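Local coordinates for protein LysR family transcriptional regulator (Vibrio vulnificus, PDB 5FHK) that is the regulatory domain of AphB, a LysR-type regulator of virulence genes whose full-length form probably binds DNA in a sequence-specific manner, at residues 9-14 with 195-200; 21-26 with 38-43; 88-93 with 101-106; 109-114 with 130-135; 137-142 with 148-153. All blocks are in the same frame, centred on the assembly; numbering follows the deposited sequence.

How the contacts relate
Contacts 1 and 2 hold one lobe of the domain, and contacts 3, 4 and 5 the other. The first two are buried and wholly apolar, and they adjoin: strands 9-14 and 38-43 are neighbours in the sheet, and L26 and F197 pack from their two helices over the same face. Contact 5, also buried, lays helix 136-144 over strand 149-153. Contact 4, about 9 Å from it centre to centre, is only partly buried and pairs a leucine with an amide. Contact 3 lies at the surface, where two histidine rings meet prolines, a methionine and a phenylalanine. Contacts 2, 4 and 5 also touch the second subunit, whereas no other chain reaches the segments of contact 1.

Contact 1: residues 9-14 with 195-200; sequences IKISTP and RLFIDY
F197 supplies the helix side of this contact, and I9 and I11 of the strand 9-14 receive it. The aliphatic part involves the root of the phenylalanine: I9 CD1 lies 3.8 Å from F197 CB. I9 reaches it because CG1 stands anti to the carbonyl carbon (chi1 -57°) and the chain then runs extended to CD1. The aromatic part is made by I11, which meets the far end of the ring with both of its branches. Its CD1 is 4.0 Å from F197 CZ, while I11 CG2 lies 4.1 Å from F197 CE2; the approach to the ring is oblique. No hydrogen bond crosses between the segments. The one charged pair belongs to the helix alone, where R195 NH1 and D199 OD2 form a salt bridge of 3.4 Å on the exposed side, with the carboxylate oxygen at the guanidinium edge and in its plane. The buried side is completed by other elements of the lobe: F29 meets the F197 ring edge-to-face, and L26 and F58 also touch F197. The C-terminal helix 192-204 thus packs beside helix 18-32 against the sheet, in which strand 9-14 runs parallel to both 38-43 and 56-60.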
# COMPACT_ATOMS: atom_id res chain seq x y z
N ILE A 9 -9.81 -8.08 17.93
CA ILE A 9 -8.66 -8.94 17.64
C ILE A 9 -7.59 -8.09 16.98
O ILE A 9 -7.87 -7.33 16.03
CB ILE A 9 -9.05 -10.12 16.74
CG1 ILE A 9 -10.18 -10.93 17.38
CG2 ILE A 9 -7.85 -11.01 16.46
CD1 ILE A 9 -10.80 -11.93 16.41
N LYS A 10 -6.36 -8.20 17.48
CA LYS A 10 -5.24 -7.39 17.06
C LYS A 10 -4.31 -8.28 16.23
O LYS A 10 -3.70 -9.21 16.77
CB LYS A 10 -4.53 -6.82 18.30
CG LYS A 10 -3.67 -5.54 18.10
CD LYS A 10 -3.02 -5.13 19.42
CE LYS A 10 -1.88 -4.10 19.24
NZ LYS A 10 -2.37 -2.82 18.64
N ILE A 11 -4.20 -8.02 14.92
CA ILE A 11 -3.39 -8.90 14.08
C ILE A 11 -2.34 -8.10 13.33
O ILE A 11 -2.53 -6.91 13.03
CB ILE A 11 -4.23 -9.76 13.10
CG1 ILE A 11 -5.10 -8.92 12.17
CG2 ILE A 11 -5.10 -10.74 13.84
CD1 ILE A 11 -6.24 -9.77 11.47
N SER A 12 -1.21 -8.74 13.08
CA SER A 12 -0.14 -8.19 12.25
C SER A 12 0.01 -9.04 11.00
O SER A 12 -0.07 -10.27 11.07
CB SER A 12 1.18 -8.16 13.01
OG SER A 12 2.19 -7.55 12.24
N THR A 13 0.23 -8.38 9.85
CA THR A 13 0.32 -9.01 8.54
C THR A 13 1.46 -8.37 7.73
O THR A 13 1.81 -7.21 7.97
CB THR A 13 -0.98 -8.85 7.74
OG1 THR A 13 -1.24 -7.46 7.55
CG2 THR A 13 -2.16 -9.50 8.49
N PRO A 14 2.05 -9.10 6.78
CA PRO A 14 3.22 -8.59 6.04
C PRO A 14 2.88 -7.46 5.08
O PRO A 14 1.82 -7.44 4.44
CB PRO A 14 3.72 -9.82 5.27
CG PRO A 14 2.55 -10.72 5.17
CD PRO A 14 1.79 -10.52 6.46
N ARG A 195 -9.90 -17.32 19.11
CA ARG A 195 -10.02 -18.72 18.74
C ARG A 195 -10.92 -18.90 17.53
O ARG A 195 -10.61 -19.70 16.63
CB ARG A 195 -10.55 -19.48 19.96
CG ARG A 195 -11.20 -20.80 19.68
CD ARG A 195 -11.88 -21.36 20.95
NE ARG A 195 -13.32 -21.14 20.95
CZ ARG A 195 -14.13 -21.50 19.95
NH1 ARG A 195 -13.65 -22.10 18.87
NH2 ARG A 195 -15.42 -21.26 20.05
N LEU A 196 -12.03 -18.17 17.47
CA LEU A 196 -12.90 -18.30 16.31
C LEU A 196 -12.18 -17.86 15.05
O LEU A 196 -12.33 -18.47 13.98
CB LEU A 196 -14.18 -17.51 16.53
CG LEU A 196 -15.18 -18.38 17.31
CD1 LEU A 196 -16.41 -17.59 17.70
CD2 LEU A 196 -15.59 -19.60 16.49
N PHE A 197 -11.34 -16.84 15.18
CA PHE A 197 -10.61 -16.34 14.02
C PHE A 197 -9.64 -17.40 13.51
O PHE A 197 -9.63 -17.72 12.32
CB PHE A 197 -9.88 -15.05 14.38
CG PHE A 197 -9.05 -14.51 13.28
CD1 PHE A 197 -9.63 -13.94 12.17
CD2 PHE A 197 -7.66 -14.61 13.33
CE1 PHE A 197 -8.84 -13.46 11.14
CE2 PHE A 197 -6.89 -14.14 12.32
CZ PHE A 197 -7.46 -13.56 11.22
N ILE A 198 -8.89 -18.00 14.42
CA ILE A 198 -7.87 -18.96 14.03
C ILE A 198 -8.48 -20.17 13.36
O ILE A 198 -7.90 -20.75 12.43
CB ILE A 198 -7.05 -19.36 15.27
CG1 ILE A 198 -6.04 -18.25 15.61
CG2 ILE A 198 -6.36 -20.68 15.06
CD1 ILE A 198 -5.61 -18.24 17.07
N ASP A 199 -9.64 -20.62 13.84
CA ASP A 199 -10.30 -21.75 13.21
C ASP A 199 -10.82 -21.38 11.83
O ASP A 199 -10.79 -22.20 10.91
CB ASP A 199 -11.44 -22.27 14.08
CG ASP A 199 -10.94 -23.07 15.29
OD1 ASP A 199 -9.77 -23.54 15.29
OD2 ASP A 199 -11.75 -23.24 16.24
N TYR A 200 -11.36 -20.16 11.68
CA TYR A 200 -11.77 -19.72 10.35
C TYR A 200 -10.61 -19.82 9.37
O TYR A 200 -10.76 -20.37 8.27
CB TYR A 200 -12.31 -18.29 10.40
CG TYR A 200 -12.93 -17.86 9.08
CD1 TYR A 200 -14.27 -18.16 8.77
CD2 TYR A 200 -12.17 -17.20 8.13
CE1 TYR A 200 -14.82 -17.77 7.55
CE2 TYR A 200 -12.72 -16.80 6.95
CZ TYR A 200 -14.03 -17.09 6.66
OH TYR A 200 -14.51 -16.68 5.45

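Contact 2: residues 21-26 with 38-43; sequences MMMPML and IELTTE
L26 and L40 form the closest part of this contact, with L26 CD1 4.1 Å from L40 CD2. Their chains meet at an oblique angle, L26 pointing from the helix and L40 from the strand with CG anti to its own backbone N (chi1 170°). The same methyl of L40 also meets M23, whose SD lies 4.3 Å from L40 CD2, so one branch of a single leucine serves both helix residues. I38 points the same way but stays looser, its side chain coming no nearer than 4.9 Å to the helix segment. On the strand's other side, E39 and T41 are partly exposed. The second subunit lies close as well: M23 packs on V138 and L40 on F131 of that chain, and residues 38-40 extend the sheet across the interface. With no hydrogen bond between the two segments, helix 18-32 of this beta-alpha-beta unit meets strand 38-43 here through dispersion and burial of apolar surface, involving a thioether and aliphatic methyls.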
# COMPACT_ATOMS: atom_id res chain seq x y z
N MET A 21 -3.16 -11.48 -0.29
CA MET A 21 -3.17 -12.78 0.37
C MET A 21 -4.00 -12.82 1.65
O MET A 21 -4.41 -13.92 2.06
CB MET A 21 -1.74 -13.21 0.71
CG MET A 21 -0.82 -13.21 -0.48
SD MET A 21 0.76 -14.01 -0.11
CE MET A 21 0.18 -15.64 0.38
N MET A 22 -4.25 -11.70 2.31
CA MET A 22 -4.99 -11.74 3.57
C MET A 22 -6.44 -11.30 3.44
O MET A 22 -7.32 -11.94 4.01
CB MET A 22 -4.33 -10.86 4.62
CG MET A 22 -2.95 -11.29 4.98
SD MET A 22 -2.95 -12.89 5.77
CE MET A 22 -2.33 -13.95 4.46
N MET A 23 -6.70 -10.21 2.72
CA MET A 23 -8.02 -9.58 2.76
C MET A 23 -9.17 -10.48 2.33
O MET A 23 -10.28 -10.29 2.87
CB MET A 23 -8.02 -8.29 1.91
CG MET A 23 -7.50 -7.03 2.62
SD MET A 23 -7.80 -6.92 4.42
CE MET A 23 -9.54 -6.48 4.49
N PRO A 24 -9.05 -11.37 1.34
CA PRO A 24 -10.20 -12.25 1.04
C PRO A 24 -10.62 -13.05 2.26
O PRO A 24 -11.81 -13.09 2.61
CB PRO A 24 -9.67 -13.14 -0.08
CG PRO A 24 -8.62 -12.29 -0.75
CD PRO A 24 -7.97 -11.52 0.34
N MET A 25 -9.65 -13.67 2.93
CA MET A 25 -9.93 -14.40 4.16
C MET A 25 -10.50 -13.49 5.23
O MET A 25 -11.48 -13.83 5.90
CB MET A 25 -8.65 -15.04 4.66
CG MET A 25 -8.80 -16.11 5.70
SD MET A 25 -7.26 -17.11 5.57
CE MET A 25 -6.01 -15.85 5.38
N LEU A 26 -9.88 -12.32 5.41
CA LEU A 26 -10.33 -11.40 6.46
C LEU A 26 -11.72 -10.88 6.18
O LEU A 26 -12.51 -10.68 7.11
CB LEU A 26 -9.35 -10.24 6.59
CG LEU A 26 -8.09 -10.67 7.34
CD1 LEU A 26 -6.99 -9.66 7.13
CD2 LEU A 26 -8.42 -10.82 8.82
N ILE A 38 -11.85 -6.06 14.25
CA ILE A 38 -10.46 -6.32 13.89
C ILE A 38 -9.68 -5.02 13.86
O ILE A 38 -10.16 -4.02 13.31
CB ILE A 38 -10.35 -7.01 12.51
CG1 ILE A 38 -11.15 -8.31 12.49
CG2 ILE A 38 -8.87 -7.22 12.14
CD1 ILE A 38 -10.39 -9.46 13.06
N GLU A 39 -8.49 -5.03 14.44
CA GLU A 39 -7.48 -3.98 14.23
C GLU A 39 -6.30 -4.64 13.54
O GLU A 39 -5.76 -5.63 14.05
CB GLU A 39 -7.03 -3.34 15.56
CG GLU A 39 -7.97 -2.23 16.07
CD GLU A 39 -7.40 -1.47 17.27
OE1 GLU A 39 -6.21 -1.71 17.61
OE2 GLU A 39 -8.15 -0.67 17.89
N LEU A 40 -5.90 -4.09 12.39
CA LEU A 40 -4.89 -4.69 11.52
C LEU A 40 -3.72 -3.74 11.30
O LEU A 40 -3.91 -2.57 10.96
CB LEU A 40 -5.51 -5.07 10.18
CG LEU A 40 -4.57 -5.48 9.05
CD1 LEU A 40 -3.71 -6.63 9.52
CD2 LEU A 40 -5.38 -5.92 7.86
N THR A 41 -2.50 -4.25 11.44
CA THR A 41 -1.30 -3.45 11.18
C THR A 41 -0.40 -4.18 10.18
O THR A 41 0.14 -5.25 10.48
CB THR A 41 -0.56 -3.15 12.48
OG1 THR A 41 -1.49 -2.63 13.45
CG2 THR A 41 0.55 -2.11 12.25
N THR A 42 -0.24 -3.61 8.98
CA THR A 42 0.74 -4.14 8.04
C THR A 42 2.15 -3.89 8.59
O THR A 42 2.44 -2.81 9.09
CB THR A 42 0.59 -3.48 6.67
OG1 THR A 42 1.05 -2.13 6.73
CG2 THR A 42 -0.85 -3.46 6.21
N GLU A 43 3.02 -4.90 8.49
CA GLU A 43 4.29 -4.92 9.22
C GLU A 43 5.44 -5.35 8.32
O GLU A 43 5.31 -6.32 7.57
CB GLU A 43 4.18 -5.88 10.42
CG GLU A 43 5.43 -5.99 11.24
CD GLU A 43 6.01 -4.64 11.55
OE1 GLU A 43 7.20 -4.41 11.22
OE2 GLU A 43 5.26 -3.80 12.12

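Contact 3: residues 88-93 with 101-106; sequences NAHPMP and DHFLLK
H90 opens the contact from the loop 88-93, its CB lying 4.1 Å from H102 CE1 and its imidazole having A89 CB above one face, offset toward the rim. The ring reaches on to F103, where H90 NE2 sits 4.2 Å from F103 CE2, at the edge of the phenyl ring and near its plane. At P91 the carbonyl makes the approach: P91 O is 3.3 Å from H102 NE2, in the plane of the imidazole at its edge. M92 first points away from 101-106, but bends at chi2 (-59°) and again at chi3, which brings its CE back to 3.8 Å from H102 CE1. The sulfur stays more distant, oblique to the ring at 5.4 Å from M92 SD to the H102 centroid. P93 ends the series and packs closely, with P93 CD 3.3 Å from H102 NE2 and its other ring carbons lying farther off. H90, P91, M92 and P93 thus all approach the H102 ring, while its ND1 is hydrogen-bonded to Y86 OH, the hydroxyl that also bonds to F103 N. H90 ND1 is hydrogen-bonded to Y86 O, so Y86 ties both histidines to helix 84-87. The contact sits at the surface, between the end of that helix and the start of strand 104-107, which lies between 131-133 and 149-153 and runs parallel to both.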
# COMPACT_ATOMS: atom_id res chain seq x y z
N ASN A 88 10.54 -4.84 -25.96
CA ASN A 88 10.69 -4.56 -27.38
C ASN A 88 11.51 -3.32 -27.66
O ASN A 88 11.61 -2.90 -28.81
CB ASN A 88 9.32 -4.41 -28.05
CG ASN A 88 8.44 -5.65 -27.89
OD1 ASN A 88 7.27 -5.64 -28.30
ND2 ASN A 88 8.99 -6.71 -27.29
N ALA A 89 12.09 -2.71 -26.63
CA ALA A 89 12.95 -1.55 -26.79
C ALA A 89 14.40 -1.82 -26.42
O ALA A 89 15.24 -0.93 -26.59
CB ALA A 89 12.42 -0.38 -25.93
N HIS A 90 14.71 -3.02 -25.93
CA HIS A 90 16.06 -3.37 -25.53
C HIS A 90 16.27 -4.84 -25.82
O HIS A 90 15.31 -5.61 -25.79
CB HIS A 90 16.31 -3.09 -24.04
CG HIS A 90 16.06 -1.68 -23.64
ND1 HIS A 90 14.99 -1.30 -22.86
CD2 HIS A 90 16.73 -0.54 -23.93
CE1 HIS A 90 15.02 0.01 -22.68
NE2 HIS A 90 16.07 0.50 -23.32
N PRO A 91 17.50 -5.26 -26.10
CA PRO A 91 17.78 -6.70 -26.14
C PRO A 91 17.70 -7.25 -24.72
O PRO A 91 18.29 -6.70 -23.79
CB PRO A 91 19.20 -6.78 -26.72
CG PRO A 91 19.81 -5.45 -26.41
CD PRO A 91 18.69 -4.45 -26.41
N MET A 92 16.94 -8.31 -24.56
CA MET A 92 16.71 -8.74 -23.19
C MET A 92 17.92 -9.50 -22.66
O MET A 92 18.67 -10.10 -23.43
CB MET A 92 15.45 -9.59 -23.11
CG MET A 92 14.15 -8.77 -23.05
SD MET A 92 14.04 -7.62 -21.64
CE MET A 92 14.45 -6.05 -22.41
N PRO A 93 18.13 -9.47 -21.34
CA PRO A 93 19.26 -10.22 -20.77
C PRO A 93 19.00 -11.72 -20.82
O PRO A 93 17.86 -12.18 -20.74
CB PRO A 93 19.31 -9.72 -19.33
CG PRO A 93 17.92 -9.33 -19.03
CD PRO A 93 17.36 -8.77 -20.30
N ASP A 101 23.39 -3.93 -16.91
CA ASP A 101 23.27 -3.05 -18.06
C ASP A 101 21.82 -2.70 -18.38
O ASP A 101 21.54 -2.25 -19.50
CB ASP A 101 23.94 -3.70 -19.26
CG ASP A 101 25.38 -4.09 -18.97
OD1 ASP A 101 26.10 -3.25 -18.38
OD2 ASP A 101 25.77 -5.23 -19.30
N HIS A 102 20.91 -2.87 -17.42
CA HIS A 102 19.49 -2.63 -17.61
C HIS A 102 18.98 -1.69 -16.53
O HIS A 102 19.56 -1.59 -15.44
CB HIS A 102 18.69 -3.94 -17.56
CG HIS A 102 18.62 -4.66 -18.87
ND1 HIS A 102 17.59 -4.47 -19.77
CD2 HIS A 102 19.46 -5.56 -19.44
CE1 HIS A 102 17.80 -5.21 -20.84
NE2 HIS A 102 18.92 -5.89 -20.67
N PHE A 103 17.88 -0.99 -16.84
CA PHE A 103 17.18 -0.17 -15.86
C PHE A 103 16.46 -1.08 -14.87
O PHE A 103 15.62 -1.89 -15.27
CB PHE A 103 16.16 0.75 -16.54
CG PHE A 103 16.75 1.77 -17.50
CD1 PHE A 103 17.32 2.94 -17.03
CD2 PHE A 103 16.71 1.56 -18.87
CE1 PHE A 103 17.86 3.89 -17.93
CE2 PHE A 103 17.23 2.49 -19.76
CZ PHE A 103 17.80 3.66 -19.28
N LEU A 104 16.76 -0.93 -13.59
CA LEU A 104 16.19 -1.77 -12.55
C LEU A 104 15.25 -0.96 -11.67
O LEU A 104 15.46 0.24 -11.45
CB LEU A 104 17.27 -2.43 -11.70
CG LEU A 104 18.26 -3.27 -12.51
CD1 LEU A 104 19.24 -3.99 -11.59
CD2 LEU A 104 17.51 -4.23 -13.40
N LEU A 105 14.19 -1.61 -11.20
CA LEU A 105 13.22 -1.01 -10.30
C LEU A 105 13.12 -1.89 -9.07
O LEU A 105 12.83 -3.08 -9.18
CB LEU A 105 11.85 -0.85 -10.97
CG LEU A 105 11.92 -0.40 -12.43
CD1 LEU A 105 10.59 -0.63 -13.20
CD2 LEU A 105 12.37 1.05 -12.51
N LYS A 106 13.37 -1.30 -7.90
CA LYS A 106 13.56 -2.09 -6.69
C LYS A 106 12.67 -1.57 -5.56
O LYS A 106 12.65 -0.37 -5.28
CB LYS A 106 15.04 -2.06 -6.27
CG LYS A 106 15.96 -2.88 -7.20
CD LYS A 106 17.39 -2.89 -6.74
CE LYS A 106 18.18 -3.99 -7.46
NZ LYS A 106 19.58 -4.09 -6.97

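Contact 4: residues 109-114 with 130-135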
# COMPACT_ATOMS: atom_id res chain seq x y z
N PRO A 109 10.75 -5.39 0.53
CA PRO A 109 12.02 -5.83 1.11
C PRO A 109 12.90 -6.57 0.09
O PRO A 109 13.65 -7.47 0.46
CB PRO A 109 11.57 -6.79 2.21
CG PRO A 109 10.37 -7.49 1.59
CD PRO A 109 9.71 -6.43 0.68
N LEU A 110 12.75 -6.20 -1.18
CA LEU A 110 13.50 -6.77 -2.30
C LEU A 110 14.40 -5.72 -2.93
O LEU A 110 14.45 -5.57 -4.16
CB LEU A 110 12.54 -7.36 -3.34
CG LEU A 110 11.50 -8.38 -2.86
CD1 LEU A 110 10.70 -8.91 -4.05
CD2 LEU A 110 12.16 -9.54 -2.09
N LEU A 111 15.09 -4.94 -2.10
CA LEU A 111 16.17 -4.08 -2.60
C LEU A 111 17.40 -4.89 -2.98
O LEU A 111 18.22 -4.42 -3.77
CB LEU A 111 16.55 -3.03 -1.56
CG LEU A 111 15.60 -1.84 -1.35
CD1 LEU A 111 16.39 -0.60 -0.87
CD2 LEU A 111 14.81 -1.55 -2.62
N LYS A 112 17.53 -6.09 -2.43
CA LYS A 112 18.61 -7.02 -2.76
C LYS A 112 18.00 -8.17 -3.55
O LYS A 112 17.01 -8.77 -3.13
CB LYS A 112 19.28 -7.53 -1.48
CG LYS A 112 20.51 -8.44 -1.69
CD LYS A 112 21.06 -8.87 -0.33
CE LYS A 112 21.06 -10.38 -0.18
NZ LYS A 112 19.65 -10.92 -0.32
N TRP A 113 18.56 -8.44 -4.73
CA TRP A 113 18.04 -9.49 -5.60
C TRP A 113 18.99 -10.67 -5.51
O TRP A 113 20.11 -10.61 -6.03
CB TRP A 113 17.91 -9.02 -7.05
CG TRP A 113 16.91 -7.95 -7.32
CD1 TRP A 113 16.14 -7.27 -6.41
CD2 TRP A 113 16.58 -7.42 -8.60
NE1 TRP A 113 15.35 -6.35 -7.05
CE2 TRP A 113 15.59 -6.43 -8.40
CE3 TRP A 113 17.01 -7.70 -9.91
CZ2 TRP A 113 15.03 -5.72 -9.46
CZ3 TRP A 113 16.46 -6.97 -10.97
CH2 TRP A 113 15.49 -5.99 -10.73
N THR A 114 18.55 -11.74 -4.86
CA THR A 114 19.32 -12.98 -4.75
C THR A 114 18.67 -14.01 -5.66
O THR A 114 17.60 -14.54 -5.35
CB THR A 114 19.34 -13.46 -3.30
OG1 THR A 114 19.75 -12.37 -2.47
CG2 THR A 114 20.29 -14.65 -3.15
N ARG A 130 17.01 2.54 -11.24
CA ARG A 130 16.45 3.76 -11.80
C ARG A 130 15.39 4.34 -10.87
O ARG A 130 15.23 5.56 -10.77
CB ARG A 130 15.87 3.47 -13.19
CG ARG A 130 15.09 4.62 -13.84
CD ARG A 130 14.55 4.19 -15.20
NE ARG A 130 14.18 5.30 -16.07
CZ ARG A 130 13.77 5.16 -17.33
NH1 ARG A 130 13.69 3.95 -17.88
NH2 ARG A 130 13.45 6.24 -18.05
N PHE A 131 14.67 3.47 -10.16
CA PHE A 131 13.61 3.83 -9.24
C PHE A 131 13.72 2.87 -8.06
O PHE A 131 13.77 1.66 -8.28
CB PHE A 131 12.24 3.71 -9.91
CG PHE A 131 11.07 4.05 -9.02
CD1 PHE A 131 10.06 3.13 -8.79
CD2 PHE A 131 10.96 5.31 -8.46
CE1 PHE A 131 8.97 3.46 -7.98
CE2 PHE A 131 9.89 5.65 -7.64
CZ PHE A 131 8.88 4.74 -7.40
N GLN A 132 13.79 3.40 -6.84
CA GLN A 132 13.77 2.60 -5.63
C GLN A 132 12.70 3.12 -4.70
O GLN A 132 12.57 4.34 -4.52
CB GLN A 132 15.11 2.63 -4.89
CG GLN A 132 16.19 1.94 -5.67
CD GLN A 132 17.40 1.62 -4.84
OE1 GLN A 132 18.37 1.07 -5.35
NE2 GLN A 132 17.37 1.98 -3.55
N ALA A 133 11.94 2.20 -4.09
CA ALA A 133 10.85 2.60 -3.20
C ALA A 133 10.76 1.64 -2.03
O ALA A 133 11.19 0.49 -2.10
CB ALA A 133 9.51 2.65 -3.95
N ASN A 134 10.17 2.12 -0.93
CA ASN A 134 9.91 1.27 0.22
C ASN A 134 8.60 0.48 0.12
O ASN A 134 8.22 -0.18 1.09
CB ASN A 134 9.93 2.10 1.51
CG ASN A 134 8.93 3.25 1.49
OD1 ASN A 134 8.49 3.70 0.42
ND2 ASN A 134 8.59 3.75 2.67
N ALA A 135 7.90 0.53 -1.02
CA ALA A 135 6.69 -0.25 -1.24
C ALA A 135 6.72 -0.85 -2.65
O ALA A 135 7.20 -0.20 -3.58
CB ALA A 135 5.41 0.59 -1.07
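L111, Q132 and A133 bury the most surface here, and L111 takes the largest share. Its two methyls divide between two partners. L111 CD1 lies 3.8 Å from Q132 NE2, an aliphatic group against the amide nitrogen, and L111 CD2 approaches the backbone, 4.2 Å from A133 O. The first bond of L111 does not aim at 130-135; with CG anti to the carbonyl carbon (chi1 -75°) the branched end comes nearer and crosses Q132 at a slant. Q132 points toward the loop and is extended beyond CG (chi2 -165°), which carries its amide out to the leucine. The other end of that amide is occupied nearby, OE1 being hydrogen-bonded to G129 N. A133 takes part through its backbone, since its CB points away from 109-114 and packs on V138 and V139 of helix 136-144. Within 109-114, K112 NZ bonds T114 OG1 at 2.6 Å, and W113 NE1 makes a weak bond to L110 O at 3.1 Å. Strand 131-133 also faces the second subunit, pairing in a parallel ladder with a strand of that chain, and N134 OD1 accepts a hydrogen bond from T42 N of that subunit. The two segments, then, meet through van der Waals packing of leucine methyls on an amide nitrogen and a carbonyl oxygen, and the hydrogen bonding of strand 131-133 is directed to K106, H108 and the neighbouring subunit.

Contact 5: residues 137-142 with 148-153; sequences NVVRSA and GITLMP
M152 reaches from the strand to the backbone of the helix at R140. From CB its chain sets out with CG anti to the backbone N (chi1 -173°), then bends at chi2 and chi3, which sets the terminal methyl, beyond CG and SD, against the turn at V139 and R140. CE does the touching: M152 CE is 3.8 Å from R140 N. It also lies 4.1 Å from V139 CG1. The same V139 methyl packs on T150, with V139 CG1 only 3.4 Å from T150 OG1. That hydroxyl is also hydrogen-bonded to L105 O of the adjoining strand. R140 leads its guanidinium away from the strand. Away from the strand, the helix meets the second subunit, where S141 OG is hydrogen-bonded to N27 ND2 of that subunit. The axes of 137-142 and 149-153 come within 8.9 Å, their directions 144° apart. Such a helix laid on a sheet is typical of the alpha/beta lobes of LysR substrate-binding domains, which resemble periplasmic binding proteins.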
# COMPACT_ATOMS: atom_id res chain seq x y z
N ASN A 137 4.00 -1.91 -4.55
CA ASN A 137 2.93 -1.51 -5.45
C ASN A 137 3.38 -0.37 -6.38
O ASN A 137 3.13 -0.44 -7.59
CB ASN A 137 1.67 -1.13 -4.65
CG ASN A 137 1.86 0.08 -3.74
OD1 ASN A 137 2.99 0.43 -3.35
ND2 ASN A 137 0.75 0.73 -3.38
N VAL A 138 4.07 0.65 -5.86
CA VAL A 138 4.47 1.74 -6.76
C VAL A 138 5.58 1.29 -7.71
O VAL A 138 5.70 1.83 -8.81
CB VAL A 138 4.89 2.99 -5.98
CG1 VAL A 138 3.72 3.53 -5.15
CG2 VAL A 138 6.07 2.69 -5.12
N VAL A 139 6.41 0.34 -7.29
CA VAL A 139 7.41 -0.24 -8.18
C VAL A 139 6.75 -0.94 -9.37
O VAL A 139 7.18 -0.81 -10.51
CB VAL A 139 8.32 -1.20 -7.38
CG1 VAL A 139 9.30 -1.89 -8.29
CG2 VAL A 139 9.07 -0.43 -6.27
N ARG A 140 5.71 -1.72 -9.10
CA ARG A 140 4.99 -2.39 -10.17
C ARG A 140 4.45 -1.37 -11.16
O ARG A 140 4.55 -1.56 -12.37
CB ARG A 140 3.85 -3.24 -9.60
CG ARG A 140 3.09 -3.98 -10.68
CD ARG A 140 1.64 -4.16 -10.31
NE ARG A 140 0.95 -2.89 -10.10
CZ ARG A 140 0.56 -2.05 -11.07
NH1 ARG A 140 0.80 -2.33 -12.34
NH2 ARG A 140 -0.07 -0.93 -10.75
N SER A 141 3.91 -0.26 -10.65
CA SER A 141 3.34 0.75 -11.53
C SER A 141 4.38 1.27 -12.51
O SER A 141 4.09 1.45 -13.70
CB SER A 141 2.75 1.88 -10.69
OG SER A 141 2.88 3.11 -11.37
N ALA A 142 5.63 1.47 -12.05
CA ALA A 142 6.67 1.98 -12.94
C ALA A 142 7.10 0.94 -13.96
O ALA A 142 7.42 1.28 -15.11
CB ALA A 142 7.87 2.46 -12.12
N GLY A 148 11.55 -0.34 -16.77
CA GLY A 148 12.65 -1.26 -16.55
C GLY A 148 12.20 -2.57 -15.91
O GLY A 148 11.01 -2.89 -15.88
N ILE A 149 13.20 -3.30 -15.41
CA ILE A 149 13.07 -4.64 -14.84
C ILE A 149 12.93 -4.53 -13.33
O ILE A 149 13.66 -3.77 -12.68
CB ILE A 149 14.30 -5.50 -15.19
CG1 ILE A 149 14.40 -5.76 -16.70
CG2 ILE A 149 14.34 -6.80 -14.35
CD1 ILE A 149 15.77 -6.11 -17.10
N THR A 150 12.00 -5.30 -12.76
CA THR A 150 11.86 -5.39 -11.31
C THR A 150 11.77 -6.84 -10.87
O THR A 150 11.58 -7.76 -11.67
CB THR A 150 10.60 -4.66 -10.81
OG1 THR A 150 10.52 -4.84 -9.40
CG2 THR A 150 9.35 -5.28 -11.46
N LEU A 151 11.92 -7.04 -9.57
CA LEU A 151 11.71 -8.33 -8.95
C LEU A 151 10.49 -8.21 -8.04
O LEU A 151 10.41 -7.29 -7.22
CB LEU A 151 12.92 -8.78 -8.15
CG LEU A 151 12.68 -10.11 -7.44
CD1 LEU A 151 12.81 -11.21 -8.46
CD2 LEU A 151 13.72 -10.33 -6.33
N MET A 152 9.56 -9.13 -8.20
CA MET A 152 8.24 -8.90 -7.64
C MET A 152 7.66 -10.22 -7.18
O MET A 152 7.84 -11.25 -7.86
CB MET A 152 7.35 -8.25 -8.71
CG MET A 152 5.99 -7.80 -8.26
SD MET A 152 6.02 -6.24 -7.38
CE MET A 152 6.97 -5.21 -8.49
N PRO A 153 6.98 -10.25 -6.03
CA PRO A 153 6.32 -11.49 -5.59
C PRO A 153 5.25 -11.91 -6.60
O PRO A 153 4.36 -11.12 -6.93
CB PRO A 153 5.69 -11.12 -4.24
CG PRO A 153 6.34 -9.83 -3.82
CD PRO A 153 6.67 -9.13 -5.13